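Local structure of indole-3-acetic acid-amido synthetase GH3.15 (Arabidopsis thaliana, 6E1Q) at residues 293-301 and 318-326. The protein conjugates glutamine and possibly cysteine to the auxin precursor indole-3-butyric acid, and glutamine to the herbicide 2,4-DB, spending ATP by way of acyl adenylation. Residues are numbered along the deposited sequence; the frame is centred on the assembly and turned at random.
Sequences KAKCIESII and GLPLTSSFY. With CFA ((2,4-dichlorophenoxy)acetic acid), chain C; CFA ((2,4-dichlorophenoxy)acetic acid), chain D.
Ile297 and Glu298 run parallel to Leu321 and Thr322, neighbouring strands of a beta-alpha-beta unit whose connection carries helix 309-316, and they illustrate how a strand pair in an adenylating enzyme can shape a substrate pocket. Three backbone bonds join the strands: Ile297 N to Pro320 O (3.0 Å), Thr322 N to Ile297 O, and Ser299 N to Thr322 O. Backbone bonds to Leu215 and Ala217 tie Glu298 to the next strand, 212-217.

Apolar side chains fill the face toward helices 220-243 and 309-316. Ile297 runs alongside Leu321, CD1 of the former 4.0 Å from CD2 of the latter, while Leu319 is set roughly perpendicular to Ile297, its CB 3.8 Å from Ile297 CD1.

On the opposite face Glu298 and Thr322 meet through polar groups. With CG anti to the backbone N (chi1 171°) and a bend at chi2, the Glu298 carboxylate reaches across to Thr322 and Ser324. Its OE1 accepts from Thr322 OG1 and Ser324 OG, both at 2.8 Å and from opposite faces of the carboxylate plane; OE2 receives Ser324 N on its syn lone pair. Three donors thus fix the rotation of this buried carboxylate.

Both ligand molecules border this arrangement. Glu298 CG lies 3.3 Å from O1' of one CFA (chain C). The other (chain D), its ring strongly tilted, covers one face of Phe325, with C6' over the ring centre and 3.7 Å from Phe325 CE2.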
loop_
_atom_site.group_PDB
_atom_site.type_symbol
_atom_site.label_atom_id
_atom_site.label_comp_id
_atom_site.label_asym_id
_atom_site.label_seq_id
_atom_site.Cartn_x
_atom_site.Cartn_y
_atom_site.Cartn_z
ATOM N N LYS A 293 17.481 -16.592 -6.882
ATOM C CA LYS A 293 16.551 -17.634 -6.476
ATOM C C LYS A 293 15.191 -17.092 -6.044
ATOM O O LYS A 293 14.320 -17.882 -5.658
ATOM C CB LYS A 293 17.171 -18.476 -5.364
ATOM C CG LYS A 293 18.359 -19.285 -5.865
ATOM C CD LYS A 293 19.142 -19.907 -4.726
ATOM C CE LYS A 293 20.015 -21.057 -5.210
ATOM N NZ LYS A 293 20.121 -22.093 -4.148
ATOM N N ALA A 294 14.971 -15.781 -6.111
ATOM C CA ALA A 294 13.655 -15.261 -5.758
ATOM C C ALA A 294 12.633 -15.710 -6.793
ATOM O O ALA A 294 12.930 -15.807 -7.988
ATOM C CB ALA A 294 13.663 -13.728 -5.651
ATOM N N LYS A 295 11.419 -15.985 -6.326
ATOM C CA LYS A 295 10.360 -16.500 -7.177
ATOM C C LYS A 295 9.251 -15.489 -7.438
ATOM O O LYS A 295 8.458 -15.693 -8.359
ATOM C CB LYS A 295 9.757 -17.769 -6.556
ATOM C CG LYS A 295 10.769 -18.896 -6.370
ATOM C CD LYS A 295 11.430 -19.235 -7.696
ATOM C CE LYS A 295 12.505 -20.300 -7.530
ATOM N NZ LYS A 295 13.345 -20.378 -8.761
ATOM N N CYS A 296 9.175 -14.409 -6.672
ATOM C CA CYS A 296 8.171 -13.389 -6.931
ATOM C C CYS A 296 8.531 -12.154 -6.119
ATOM O O CYS A 296 9.366 -12.197 -5.214
ATOM C CB CYS A 296 6.759 -13.879 -6.579
ATOM S SG CYS A 296 6.514 -14.095 -4.821
ATOM N N ILE A 297 7.889 -11.050 -6.475
ATOM C CA ILE A 297 8.052 -9.772 -5.811
ATOM C C ILE A 297 6.673 -9.363 -5.335
ATOM O O ILE A 297 5.799 -9.068 -6.156
ATOM C CB ILE A 297 8.643 -8.712 -6.739
ATOM C CG1 ILE A 297 10.060 -9.106 -7.149
ATOM C CG2 ILE A 297 8.563 -7.330 -6.058
ATOM C CD1 ILE A 297 10.559 -8.352 -8.350
ATOM N N GLU A 298 6.489 -9.327 -4.017
ATOM C CA GLU A 298 5.186 -9.156 -3.392
ATOM C C GLU A 298 5.078 -7.736 -2.858
ATOM O O GLU A 298 5.911 -7.313 -2.045
ATOM C CB GLU A 298 4.999 -10.181 -2.265
ATOM C CG GLU A 298 3.757 -9.935 -1.406
ATOM C CD GLU A 298 2.456 -10.361 -2.095
ATOM O OE1 GLU A 298 2.456 -11.381 -2.813
ATOM O OE2 GLU A 298 1.433 -9.661 -1.933
ATOM N N SER A 299 4.065 -6.997 -3.322
ATOM C CA SER A 299 3.777 -5.655 -2.815
ATOM C C SER A 299 2.439 -5.197 -3.370
ATOM O O SER A 299 1.889 -5.797 -4.296
ATOM C CB SER A 299 4.860 -4.647 -3.217
ATOM O OG SER A 299 4.787 -4.394 -4.624
ATOM N N ILE A 300 1.941 -4.094 -2.822
ATOM C CA ILE A 300 0.736 -3.480 -3.370
ATOM C C ILE A 300 1.077 -2.849 -4.718
ATOM O O ILE A 300 1.990 -2.018 -4.821
ATOM C CB ILE A 300 0.149 -2.464 -2.386
ATOM C CG1 ILE A 300 -0.338 -3.210 -1.139
ATOM C CG2 ILE A 300 -0.993 -1.680 -3.038
ATOM C CD1 ILE A 300 -0.650 -2.294 0.022
ATOM N N ILE A 301 0.356 -3.263 -5.765
ATOM C CA ILE A 301 0.544 -2.774 -7.122
ATOM C C ILE A 301 -0.750 -2.239 -7.722
ATOM O O ILE A 301 -0.827 -2.038 -8.930
ATOM C CB ILE A 301 1.136 -3.866 -8.037
ATOM C CG1 ILE A 301 0.203 -5.090 -8.067
ATOM C CG2 ILE A 301 2.558 -4.203 -7.630
ATOM C CD1 ILE A 301 0.821 -6.349 -8.693
ATOM N N GLY A 318 11.713 -10.222 -15.018
ATOM C CA GLY A 318 10.737 -11.272 -15.230
ATOM C C GLY A 318 10.204 -11.933 -13.975
ATOM O O GLY A 318 9.296 -12.767 -14.077
ATOM N N LEU A 319 10.744 -11.628 -12.799
ATOM C CA LEU A 319 10.089 -12.102 -11.584
ATOM C C LEU A 319 8.654 -11.583 -11.572
ATOM O O LEU A 319 8.433 -10.386 -11.807
ATOM C CB LEU A 319 10.811 -11.636 -10.333
ATOM C CG LEU A 319 12.222 -12.192 -10.176
ATOM C CD1 LEU A 319 12.872 -11.606 -8.942
ATOM C CD2 LEU A 319 12.134 -13.695 -10.099
ATOM N N PRO A 320 7.657 -12.437 -11.351
ATOM C CA PRO A 320 6.278 -11.946 -11.376
ATOM C C PRO A 320 6.019 -11.024 -10.195
ATOM O O PRO A 320 6.458 -11.278 -9.071
ATOM C CB PRO A 320 5.437 -13.229 -11.313
ATOM C CG PRO A 320 6.334 -14.260 -10.744
ATOM C CD PRO A 320 7.731 -13.899 -11.151
ATOM N N LEU A 321 5.356 -9.909 -10.475
ATOM C CA LEU A 321 4.908 -9.020 -9.412
ATOM C C LEU A 321 3.591 -9.554 -8.883
ATOM O O LEU A 321 2.620 -9.683 -9.643
ATOM C CB LEU A 321 4.743 -7.593 -9.924
ATOM C CG LEU A 321 5.863 -7.040 -10.804
ATOM C CD1 LEU A 321 5.536 -5.610 -11.177
ATOM C CD2 LEU A 321 7.210 -7.128 -10.088
ATOM N N THR A 322 3.553 -9.891 -7.600
ATOM C CA THR A 322 2.337 -10.433 -7.014
ATOM C C THR A 322 1.769 -9.467 -5.982
ATOM O O THR A 322 2.500 -8.725 -5.326
ATOM C CB THR A 322 2.580 -11.809 -6.374
ATOM O OG1 THR A 322 3.571 -11.704 -5.340
ATOM C CG2 THR A 322 3.059 -12.797 -7.425
ATOM N N SER A 323 0.444 -9.474 -5.861
ATOM C CA SER A 323 -0.267 -8.720 -4.832
ATOM C C SER A 323 -1.303 -9.691 -4.273
ATOM O O SER A 323 -2.346 -9.938 -4.890
ATOM C CB SER A 323 -0.895 -7.445 -5.396
ATOM O OG SER A 323 -1.616 -6.741 -4.394
ATOM N N SER A 324 -1.004 -10.247 -3.107
ATOM C CA SER A 324 -1.766 -11.367 -2.575
ATOM C C SER A 324 -2.871 -10.962 -1.613
ATOM O O SER A 324 -3.781 -11.764 -1.378
ATOM C CB SER A 324 -0.829 -12.328 -1.842
ATOM O OG SER A 324 0.078 -12.903 -2.751
ATOM N N PHE A 325 -2.798 -9.768 -1.026
ATOM C CA PHE A 325 -3.603 -9.447 0.143
ATOM C C PHE A 325 -4.314 -8.119 -0.022
ATOM O O PHE A 325 -3.719 -7.138 -0.478
ATOM C CB PHE A 325 -2.751 -9.384 1.411
ATOM C CG PHE A 325 -1.764 -10.515 1.548
ATOM C CD1 PHE A 325 -2.162 -11.736 2.079
ATOM C CD2 PHE A 325 -0.434 -10.342 1.188
ATOM C CE1 PHE A 325 -1.257 -12.777 2.228
ATOM C CE2 PHE A 325 0.478 -11.380 1.335
ATOM C CZ PHE A 325 0.065 -12.598 1.856
ATOM N N TYR A 326 -5.584 -8.087 0.390
ATOM C CA TYR A 326 -6.349 -6.846 0.471
ATOM C C TYR A 326 -6.802 -6.689 1.918
ATOM O O TYR A 326 -7.608 -7.488 2.419
ATOM C CB TYR A 326 -7.541 -6.828 -0.489
ATOM C CG TYR A 326 -8.412 -5.616 -0.252
ATOM C CD1 TYR A 326 -7.891 -4.332 -0.386
ATOM C CD2 TYR A 326 -9.724 -5.749 0.144
ATOM C CE1 TYR A 326 -8.662 -3.213 -0.135
ATOM C CE2 TYR A 326 -10.516 -4.635 0.389
ATOM C CZ TYR A 326 -9.983 -3.374 0.253
ATOM O OH TYR A 326 -10.778 -2.279 0.514
HETATM C C1 CFA C . 5.877 -10.823 1.923
HETATM C C2 CFA C . 4.393 -10.647 2.237
HETATM C "C1'" CFA C . 4.391 -8.276 2.502
HETATM C "C2'" CFA C . 4.001 -7.007 2.096
HETATM C "C3'" CFA C . 4.453 -5.907 2.782
HETATM C "C4'" CFA C . 5.287 -6.069 3.858
HETATM C "C5'" CFA C . 5.680 -7.316 4.280
HETATM CL CL3 CFA C . 2.923 -6.727 0.701
HETATM C "C6'" CFA C . 5.225 -8.419 3.599
HETATM O O1 CFA C . 6.569 -11.638 2.585
HETATM O O2 CFA C . 6.404 -10.132 1.021
HETATM O "O1'" CFA C . 3.933 -9.398 1.804
HETATM CL CL4 CFA C . 5.852 -4.633 4.712
HETATM C C1 CFA D . -2.160 -6.896 4.832
HETATM C C2 CFA D . -0.681 -7.296 4.861
HETATM C "C1'" CFA D . 0.650 -9.160 5.565
HETATM C "C2'" CFA D . 1.780 -8.692 6.228
HETATM C "C3'" CFA D . 2.968 -9.410 6.160
HETATM C "C4'" CFA D . 3.027 -10.592 5.437
HETATM C "C5'" CFA D . 1.900 -11.059 4.785
HETATM CL CL3 CFA D . 1.720 -7.171 7.169
HETATM C "C6'" CFA D . 0.716 -10.346 4.853
HETATM O O1 CFA D . -3.033 -7.794 4.751
HETATM O O2 CFA D . -2.522 -5.688 4.882
HETATM O "O1'" CFA D . -0.571 -8.469 5.620
HETATM CL CL4 CFA D . 4.544 -11.532 5.339
#